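Local structure of dihydroneopterin triphosphate diphosphatase (Escherichia coli, 2O5W) at residues L25-R30 and Q37-S42; E59-D64 and R111-T116. The protein probably hydrolyses dihydroneopterin triphosphate to the monophosphate and pyrophosphate for folate biosynthesis, and also cleaves nucleoside triphosphates, preferring dATP, with magnesium as cofactor. All blocks are in the same frame, centred on the assembly; numbering follows the deposited sequence.

Contact 1 of 2, residues L25-R30 and Q37-S42. With NA (sodium ion), chain H; PPV (pyrophosphate), chain I.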
ATOM      1  N   LEU A  25      -8.922  -4.313  -0.215  1.00 24.32           N
ATOM      2  CA  LEU A  25      -9.100  -2.873  -0.058  1.00 24.11           C
ATOM      3  C   LEU A  25      -8.276  -2.147  -1.096  1.00 24.02           C
ATOM      4  O   LEU A  25      -7.054  -2.273  -1.150  1.00 23.95           O
ATOM      5  CB  LEU A  25      -8.678  -2.405   1.331  1.00 24.19           C
ATOM      6  CG  LEU A  25      -9.595  -1.485   2.150  1.00 24.21           C
ATOM      7  CD1 LEU A  25      -8.741  -0.524   2.972  1.00 23.01           C
ATOM      8  CD2 LEU A  25     -10.601  -0.716   1.308  1.00 24.86           C
ATOM      9  N   MET A  26      -8.966  -1.397  -1.937  1.00 24.03           N
ATOM     10  CA  MET A  26      -8.328  -0.621  -2.969  1.00 23.83           C
ATOM     11  C   MET A  26      -8.686   0.833  -2.745  1.00 24.01           C
ATOM     12  O   MET A  26      -9.859   1.211  -2.782  1.00 24.13           O
ATOM     13  CB  MET A  26      -8.752  -1.113  -4.349  1.00 23.66           C
ATOM     14  CG  MET A  26      -8.173  -2.477  -4.690  1.00 24.06           C
ATOM     15  SD  MET A  26      -6.357  -2.494  -4.810  1.00 24.64           S
ATOM     16  CE  MET A  26      -6.159  -2.387  -6.585  1.00 24.81           C
ATOM     17  N   LEU A  27      -7.663   1.633  -2.469  1.00 24.01           N
ATOM     18  CA  LEU A  27      -7.834   3.039  -2.159  1.00 24.13           C
ATOM     19  C   LEU A  27      -7.505   3.845  -3.400  1.00 24.61           C
ATOM     20  O   LEU A  27      -6.773   3.378  -4.266  1.00 25.21           O
ATOM     21  CB  LEU A  27      -6.915   3.425  -0.997  1.00 23.95           C
ATOM     22  CG  LEU A  27      -7.119   2.643   0.301  1.00 22.75           C
ATOM     23  CD1 LEU A  27      -5.817   2.502   1.046  1.00 21.89           C
ATOM     24  CD2 LEU A  27      -8.166   3.301   1.168  1.00 23.06           C
ATOM     25  N   GLN A  28      -8.030   5.058  -3.490  1.00 24.93           N
ATOM     26  CA  GLN A  28      -7.856   5.861  -4.688  1.00 25.34           C
ATOM     27  C   GLN A  28      -7.002   7.081  -4.396  1.00 25.94           C
ATOM     28  O   GLN A  28      -7.290   7.850  -3.481  1.00 26.20           O
ATOM     29  CB  GLN A  28      -9.218   6.280  -5.226  1.00 25.15           C
ATOM     30  CG  GLN A  28      -9.201   6.911  -6.601  1.00 25.07           C
ATOM     31  CD  GLN A  28     -10.469   7.697  -6.879  1.00 24.62           C
ATOM     32  OE1 GLN A  28     -11.243   7.988  -5.967  1.00 25.88           O
ATOM     33  NE2 GLN A  28     -10.685   8.047  -8.135  1.00 23.29           N
ATOM     34  N   ARG A  29      -5.960   7.263  -5.191  1.00 26.72           N
ATOM     35  CA  ARG A  29      -4.967   8.288  -4.920  1.00 27.61           C
ATOM     36  C   ARG A  29      -5.455   9.690  -5.275  1.00 27.96           C
ATOM     37  O   ARG A  29      -6.177   9.876  -6.261  1.00 28.04           O
ATOM     38  CB  ARG A  29      -3.683   7.975  -5.676  1.00 28.00           C
ATOM     39  CG  ARG A  29      -2.970   6.739  -5.179  1.00 29.30           C
ATOM     40  CD  ARG A  29      -1.732   6.440  -6.017  1.00 30.90           C
ATOM     41  NE  ARG A  29      -0.744   7.524  -6.008  1.00 31.40           N
ATOM     42  CZ  ARG A  29       0.085   7.784  -5.000  1.00 31.57           C
ATOM     43  NH1 ARG A  29       0.049   7.059  -3.893  1.00 31.69           N
ATOM     44  NH2 ARG A  29       0.946   8.784  -5.091  1.00 32.19           N
ATOM     45  N   ARG A  30      -5.050  10.664  -4.458  1.00 28.17           N
ATOM     46  CA  ARG A  30      -5.368  12.074  -4.690  1.00 28.11           C
ATOM     47  C   ARG A  30      -4.572  12.691  -5.855  1.00 27.69           C
ATOM     48  O   ARG A  30      -5.065  13.597  -6.520  1.00 27.15           O
ATOM     49  CB  ARG A  30      -5.184  12.897  -3.406  1.00 28.35           C
ATOM     50  CG  ARG A  30      -3.747  12.974  -2.900  1.00 29.92           C
ATOM     51  CD  ARG A  30      -3.452  14.301  -2.207  1.00 32.88           C
ATOM     52  NE  ARG A  30      -3.387  14.170  -0.754  1.00 35.18           N
ATOM     53  CZ  ARG A  30      -4.229  14.756   0.097  1.00 37.26           C
ATOM     54  NH1 ARG A  30      -5.224  15.526  -0.348  1.00 37.86           N
ATOM     55  NH2 ARG A  30      -4.074  14.569   1.403  1.00 37.77           N
ATOM     56  N   GLN A  37      -4.903   1.501  -5.440  1.00 20.39           N
ATOM     57  CA  GLN A  37      -3.794   0.794  -4.796  1.00 20.83           C
ATOM     58  C   GLN A  37      -4.124   0.339  -3.382  1.00 21.02           C
ATOM     59  O   GLN A  37      -5.121   0.758  -2.789  1.00 21.43           O
ATOM     60  CB  GLN A  37      -2.567   1.709  -4.712  1.00 21.09           C
ATOM     61  CG  GLN A  37      -2.781   2.958  -3.834  1.00 22.23           C
ATOM     62  CD  GLN A  37      -1.492   3.675  -3.397  1.00 23.31           C
ATOM     63  OE1 GLN A  37      -1.528   4.517  -2.494  1.00 23.13           O
ATOM     64  NE2 GLN A  37      -0.365   3.352  -4.035  1.00 22.69           N
ATOM     65  N   SER A  38      -3.255  -0.504  -2.839  1.00 20.94           N
ATOM     66  CA  SER A  38      -3.268  -0.844  -1.430  1.00 20.68           C
ATOM     67  C   SER A  38      -2.485   0.252  -0.696  1.00 21.14           C
ATOM     68  O   SER A  38      -2.104   1.256  -1.310  1.00 21.34           O
ATOM     69  CB  SER A  38      -2.594  -2.198  -1.220  1.00 20.59           C
ATOM     70  OG  SER A  38      -3.050  -3.170  -2.139  1.00 19.22           O
ATOM     71  N   VAL A  39      -2.229   0.055   0.599  1.00 21.12           N
ATOM     72  CA  VAL A  39      -1.484   1.022   1.406  1.00 21.26           C
ATOM     73  C   VAL A  39       0.006   1.003   1.075  1.00 21.56           C
ATOM     74  O   VAL A  39       0.666  -0.032   1.201  1.00 21.66           O
ATOM     75  CB  VAL A  39      -1.687   0.769   2.931  1.00 21.57           C
ATOM     76  CG1 VAL A  39      -0.614   1.469   3.770  1.00 20.93           C
ATOM     77  CG2 VAL A  39      -3.093   1.192   3.375  1.00 21.33           C
ATOM     78  N   THR A  40       0.526   2.155   0.650  1.00 21.74           N
ATOM     79  CA  THR A  40       1.963   2.342   0.428  1.00 21.98           C
ATOM     80  C   THR A  40       2.504   3.530   1.212  1.00 22.30           C
ATOM     81  O   THR A  40       1.753   4.385   1.663  1.00 22.53           O
ATOM     82  CB  THR A  40       2.305   2.578  -1.064  1.00 21.65           C
ATOM     83  OG1 THR A  40       1.686   3.783  -1.508  1.00 21.57           O
ATOM     84  CG2 THR A  40       1.830   1.438  -1.927  1.00 21.30           C
ATOM     85  N   GLY A  41       3.821   3.591   1.348  1.00 22.84           N
ATOM     86  CA  GLY A  41       4.474   4.712   2.003  1.00 23.34           C
ATOM     87  C   GLY A  41       5.966   4.487   2.103  1.00 24.03           C
ATOM     88  O   GLY A  41       6.430   3.354   2.150  1.00 24.00           O
ATOM     89  N   SER A  42       6.723   5.575   2.123  1.00 24.88           N
ATOM     90  CA  SER A  42       8.152   5.495   2.349  1.00 25.71           C
ATOM     91  C   SER A  42       8.465   4.984   3.749  1.00 26.45           C
ATOM     92  O   SER A  42       7.690   5.162   4.705  1.00 26.07           O
ATOM     93  CB  SER A  42       8.803   6.854   2.149  1.00 25.45           C
ATOM     94  OG  SER A  42       8.428   7.398   0.898  1.00 27.60           O
TER
HETATM   95 NA    NA H 171       1.307   6.976   1.698  1.00 44.77          NA
HETATM   96  O11 PPV I 163       2.414   9.794   1.153  1.00 79.10           O
HETATM   97  P1  PPV I 163       3.579   8.789   1.029  1.00 79.48           P
HETATM   98  O21 PPV I 163       4.648   9.383   0.137  1.00 79.68           O
HETATM   99  O31 PPV I 163       4.178   8.520   2.408  1.00 79.11           O
HETATM  100  OPP PPV I 163       3.057   7.405   0.369  1.00 78.47           O
HETATM  101  P2  PPV I 163       2.731   7.318  -1.213  1.00 77.19           P
HETATM  102  O12 PPV I 163       2.316   8.688  -1.700  1.00 77.36           O
HETATM  103  O22 PPV I 163       1.560   6.351  -1.456  1.00 77.33           O
HETATM  104  O32 PPV I 163       3.950   6.830  -1.961  1.00 77.03           O
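The Arg29 guanidinium turns one edge to both Gln37 and the bound pyrophosphate: Gln37 OE1 and the P2 phosphate lie near its plane, while the Thr40 hydroxyl stands obliquely to it. Arg29 NH1 serves both edge partners, giving pyrophosphate O22 a bond of 3.0 Å and Gln37 OE1 a weak one of 3.3 Å. The Gln37 amide plane is turned 72° from the guanidinium, and its CD packs 3.8 Å from Arg29 CD, so the aliphatic stem of the arginine also rests against the amide. Arg29 is extended as far as CD and bends at chi3 (60°), which swings the guanidinium in towards the phosphate; NH2 forms a salt bridge with Asp31. A leucine in place of Arg29 would probably cost O22 its bond from the arginine and leave Asp31 without its mate. O22 also accepts a bond of 2.6 Å from Thr40 OG1, which in turn takes a weak bond from Gln37 NE2, while His118 holds Gln37 OE1. Behind this group runs the beta hairpin of strands 23-28 and 36-42, part of the mixed sheet of the Nudix fold. Leu27 and Gln37 form its antiparallel hydrogen-bonded pair: Leu27 N reaches Gln37 O at 2.7 Å and Gln37 N reaches Leu27 O at 2.9 Å. The strands diverge after this pair, from which Leu27 CD1 reaches Val39 CG2 side by side at 3.8 Å, facing helix 49-61. Arg29 and Thr40 are probable substrate-binding residues, consistent with their grip on the pyrophosphate, a product of the reaction. Thr40 contributes its backbone as well: its carbonyl O binds the sodium ion at 2.6 Å, and the pyrophosphate bridging oxygen OPP is a further ligand of the same ion.

Contact 2 of 2, residues E59-D64 and R111-T116. With NA (sodium ion), chain H.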
ATOM      1  N   GLU A  59      -2.132   5.739   9.624  1.00 36.69           N
ATOM      2  CA  GLU A  59      -2.347   7.033   8.971  1.00 37.15           C
ATOM      3  C   GLU A  59      -3.347   6.950   7.831  1.00 37.29           C
ATOM      4  O   GLU A  59      -4.314   7.696   7.804  1.00 37.67           O
ATOM      5  CB  GLU A  59      -1.044   7.590   8.409  1.00 37.34           C
ATOM      6  CG  GLU A  59      -0.035   8.075   9.433  1.00 38.15           C
ATOM      7  CD  GLU A  59       1.271   8.479   8.780  1.00 38.16           C
ATOM      8  OE1 GLU A  59       1.304   8.568   7.531  1.00 38.24           O
ATOM      9  OE2 GLU A  59       2.259   8.699   9.512  1.00 37.90           O
ATOM     10  N   GLU A  60      -3.105   6.048   6.885  1.00 37.45           N
ATOM     11  CA  GLU A  60      -3.860   6.023   5.638  1.00 37.54           C
ATOM     12  C   GLU A  60      -5.291   5.522   5.783  1.00 37.25           C
ATOM     13  O   GLU A  60      -6.189   6.022   5.103  1.00 37.37           O
ATOM     14  CB  GLU A  60      -3.134   5.191   4.582  1.00 37.83           C
ATOM     15  CG  GLU A  60      -2.039   5.931   3.838  1.00 39.30           C
ATOM     16  CD  GLU A  60      -1.630   5.224   2.552  1.00 41.19           C
ATOM     17  OE1 GLU A  60      -2.057   4.073   2.337  1.00 41.51           O
ATOM     18  OE2 GLU A  60      -0.882   5.819   1.747  1.00 42.54           O
ATOM     19  N   VAL A  61      -5.502   4.535   6.649  1.00 36.82           N
ATOM     20  CA  VAL A  61      -6.814   3.895   6.753  1.00 36.45           C
ATOM     21  C   VAL A  61      -7.345   3.763   8.183  1.00 36.29           C
ATOM     22  O   VAL A  61      -8.322   3.049   8.421  1.00 36.08           O
ATOM     23  CB  VAL A  61      -6.859   2.523   6.019  1.00 36.26           C
ATOM     24  CG1 VAL A  61      -6.705   2.710   4.535  1.00 36.17           C
ATOM     25  CG2 VAL A  61      -5.797   1.579   6.536  1.00 36.54           C
ATOM     26  N   THR A  62      -6.706   4.467   9.120  1.00 36.31           N
ATOM     27  CA  THR A  62      -7.109   4.474  10.545  1.00 36.33           C
ATOM     28  C   THR A  62      -7.438   3.083  11.110  1.00 36.50           C
ATOM     29  O   THR A  62      -8.598   2.763  11.383  1.00 36.74           O
ATOM     30  CB  THR A  62      -8.294   5.431  10.804  1.00 35.98           C
ATOM     31  OG1 THR A  62      -8.173   6.585   9.966  1.00 35.98           O
ATOM     32  CG2 THR A  62      -8.312   5.864  12.258  1.00 36.19           C
ATOM     33  N   ILE A  63      -6.408   2.256  11.256  1.00 36.61           N
ATOM     34  CA  ILE A  63      -6.536   0.927  11.838  1.00 36.83           C
ATOM     35  C   ILE A  63      -5.279   0.697  12.653  1.00 37.18           C
ATOM     36  O   ILE A  63      -4.176   0.706  12.119  1.00 37.18           O
ATOM     37  CB  ILE A  63      -6.672  -0.187  10.764  1.00 36.71           C
ATOM     38  CG1 ILE A  63      -7.990  -0.060   9.986  1.00 36.32           C
ATOM     39  CG2 ILE A  63      -6.588  -1.574  11.412  1.00 37.17           C
ATOM     40  CD1 ILE A  63      -7.969  -0.724   8.610  1.00 35.08           C
ATOM     41  N   ASP A  64      -5.441   0.519  13.956  1.00 37.85           N
ATOM     42  CA  ASP A  64      -4.288   0.287  14.794  1.00 38.51           C
ATOM     43  C   ASP A  64      -4.089  -1.213  14.934  1.00 39.12           C
ATOM     44  O   ASP A  64      -4.797  -1.885  15.686  1.00 39.21           O
ATOM     45  CB  ASP A  64      -4.434   0.979  16.150  1.00 38.39           C
ATOM     46  CG  ASP A  64      -3.102   1.182  16.848  1.00 38.58           C
ATOM     47  OD1 ASP A  64      -2.139   0.429  16.572  1.00 39.42           O
ATOM     48  OD2 ASP A  64      -3.012   2.103  17.679  1.00 38.39           O
ATOM     49  N   ARG A 111     -15.006  -3.743   6.593  1.00 38.53           N
ATOM     50  CA  ARG A 111     -15.481  -2.674   7.456  1.00 38.95           C
ATOM     51  C   ARG A 111     -15.550  -1.355   6.695  1.00 39.25           C
ATOM     52  O   ARG A 111     -15.077  -1.259   5.561  1.00 39.37           O
ATOM     53  CB  ARG A 111     -14.602  -2.560   8.720  1.00 38.80           C
ATOM     54  CG  ARG A 111     -13.276  -1.844   8.519  1.00 38.65           C
ATOM     55  CD  ARG A 111     -12.557  -1.612   9.832  1.00 38.26           C
ATOM     56  NE  ARG A 111     -11.845  -2.801  10.300  1.00 37.07           N
ATOM     57  CZ  ARG A 111     -11.092  -2.853  11.398  1.00 36.11           C
ATOM     58  NH1 ARG A 111     -10.951  -1.782  12.169  1.00 34.94           N
ATOM     59  NH2 ARG A 111     -10.482  -3.984  11.728  1.00 35.08           N
ATOM     60  N   GLN A 112     -16.166  -0.353   7.318  1.00 39.51           N
ATOM     61  CA  GLN A 112     -16.106   1.015   6.829  1.00 39.84           C
ATOM     62  C   GLN A 112     -14.708   1.566   7.115  1.00 39.57           C
ATOM     63  O   GLN A 112     -14.153   1.333   8.189  1.00 39.71           O
ATOM     64  CB  GLN A 112     -17.194   1.865   7.495  1.00 40.08           C
ATOM     65  CG  GLN A 112     -17.217   1.779   9.034  1.00 41.69           C
ATOM     66  CD  GLN A 112     -18.627   1.827   9.618  1.00 43.99           C
ATOM     67  OE1 GLN A 112     -19.621   1.703   8.894  1.00 44.11           O
ATOM     68  NE2 GLN A 112     -18.718   2.000  10.939  1.00 44.50           N
ATOM     69  N   ILE A 113     -14.135   2.275   6.149  1.00 39.38           N
ATOM     70  CA  ILE A 113     -12.766   2.778   6.281  1.00 39.20           C
ATOM     71  C   ILE A 113     -12.735   4.303   6.397  1.00 39.34           C
ATOM     72  O   ILE A 113     -13.360   5.007   5.606  1.00 39.69           O
ATOM     73  CB  ILE A 113     -11.867   2.314   5.091  1.00 39.02           C
ATOM     74  CG1 ILE A 113     -11.849   0.784   4.969  1.00 38.36           C
ATOM     75  CG2 ILE A 113     -10.448   2.863   5.214  1.00 38.67           C
ATOM     76  CD1 ILE A 113     -10.997   0.061   6.005  1.00 36.90           C
ATOM     77  N   VAL A 114     -12.007   4.802   7.389  1.00 39.22           N
ATOM     78  CA  VAL A 114     -11.796   6.235   7.549  1.00 39.22           C
ATOM     79  C   VAL A 114     -10.450   6.595   6.918  1.00 39.19           C
ATOM     80  O   VAL A 114      -9.447   6.799   7.609  1.00 39.38           O
ATOM     81  CB  VAL A 114     -11.853   6.675   9.046  1.00 39.27           C
ATOM     82  CG1 VAL A 114     -11.973   8.192   9.162  1.00 39.30           C
ATOM     83  CG2 VAL A 114     -13.010   5.995   9.770  1.00 39.10           C
ATOM     84  N   PHE A 115     -10.438   6.641   5.592  1.00 39.19           N
ATOM     85  CA  PHE A 115      -9.260   7.061   4.827  1.00 38.98           C
ATOM     86  C   PHE A 115      -9.017   8.554   5.016  1.00 38.91           C
ATOM     87  O   PHE A 115      -9.961   9.339   5.117  1.00 38.88           O
ATOM     88  CB  PHE A 115      -9.437   6.732   3.337  1.00 38.86           C
ATOM     89  CG  PHE A 115     -10.697   7.286   2.741  1.00 38.43           C
ATOM     90  CD1 PHE A 115     -11.896   6.591   2.846  1.00 38.41           C
ATOM     91  CD2 PHE A 115     -10.689   8.510   2.082  1.00 38.25           C
ATOM     92  CE1 PHE A 115     -13.066   7.107   2.304  1.00 38.74           C
ATOM     93  CE2 PHE A 115     -11.852   9.035   1.537  1.00 37.99           C
ATOM     94  CZ  PHE A 115     -13.042   8.335   1.645  1.00 38.38           C
ATOM     95  N   THR A 116      -7.749   8.942   5.055  1.00 38.98           N
ATOM     96  CA  THR A 116      -7.389  10.323   5.367  1.00 38.97           C
ATOM     97  C   THR A 116      -6.674  11.012   4.216  1.00 38.93           C
ATOM     98  O   THR A 116      -6.743  12.234   4.088  1.00 39.08           O
ATOM     99  CB  THR A 116      -6.474  10.404   6.601  1.00 38.98           C
ATOM    100  OG1 THR A 116      -5.334   9.562   6.388  1.00 39.04           O
ATOM    101  CG2 THR A 116      -7.217   9.973   7.866  1.00 38.58           C
TER
HETATM  102 NA    NA H 171       1.307   6.976   1.698  1.00 44.77          NA
HETATM  103  O   HOH W   1      -6.134   7.342   2.875  1.00 27.17           O
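One residue, Thr116, reaches two successive carbonyls at the C-terminal end of helix 49-61, those of Glu59 and Glu60, where the chain leaves the helix through Thr62 with a positive phi of 45°. Thr116 OG1 donates to Glu59 O at 2.6 Å, approaching at a 34° tilt from the carbonyl plane. With chi1 at 55° this hydroxyl sits between the backbone N and the carbonyl carbon, which turns it to the helix end. Thr116 N also gives Glu60 O a weak bond of 3.3 Å; a water donates to Glu60 O and accepts a weak bond from Thr116 N, and Phe115 CA adds a CH...O contact to the same carbonyl oxygen. The Phe115 ring itself leads away from the helix. Thr62 returns a bond in the other direction: its OG1 donates to Val114 O at 2.7 Å, in the carbonyl plane, so the loop is tied to the helix end by hydroxyls from both segments. On the inner side the contact is apolar. Val61 and Ile113 lie side by side, Val61 CB 3.7 Å from Ile113 CG2, and Leu25 of strand 23-28 touches both side chains. Ile63 crosses Ile113, with Ile63 CD1 4.1 Å from Ile113 CD1. Ile63 CG1 sits over one face of the Arg111 guanidinium, 4.1 Å from Arg111 NH1; Glu68 pairs with that arginine through a salt bridge. Glu60 points away from the loop with an extended side chain, and its OE2 binds the sodium ion at 2.5 Å. Helix glutamates Glu56 and Glu60, with Glu117 directly after this loop segment, are the probable magnesium ligands, and the loop joins the end of the Nudix box helix beside the metal site characteristic of Nudix hydrolases.

In the fold
From the N terminus, strand 10-18 is followed by strand 23-28, and contact 1 closes the short loop to strand 36-42, which lies between those two strands in the sheet. The Nudix box begins at that strand's end and runs through helix 49-61. Contact 2 closes a far longer excursion, through strands 72-82 and 97-107, by bringing the loop before strand 121-125 back to the helix end. The two contacts are in series, neither nested nor crossed, with centres about 11 Å apart. They meet where Leu27 packs on Val61 and Leu25 on Ile113, and at the sodium ion, so hairpin, helix and late loop are joined beside the metal site.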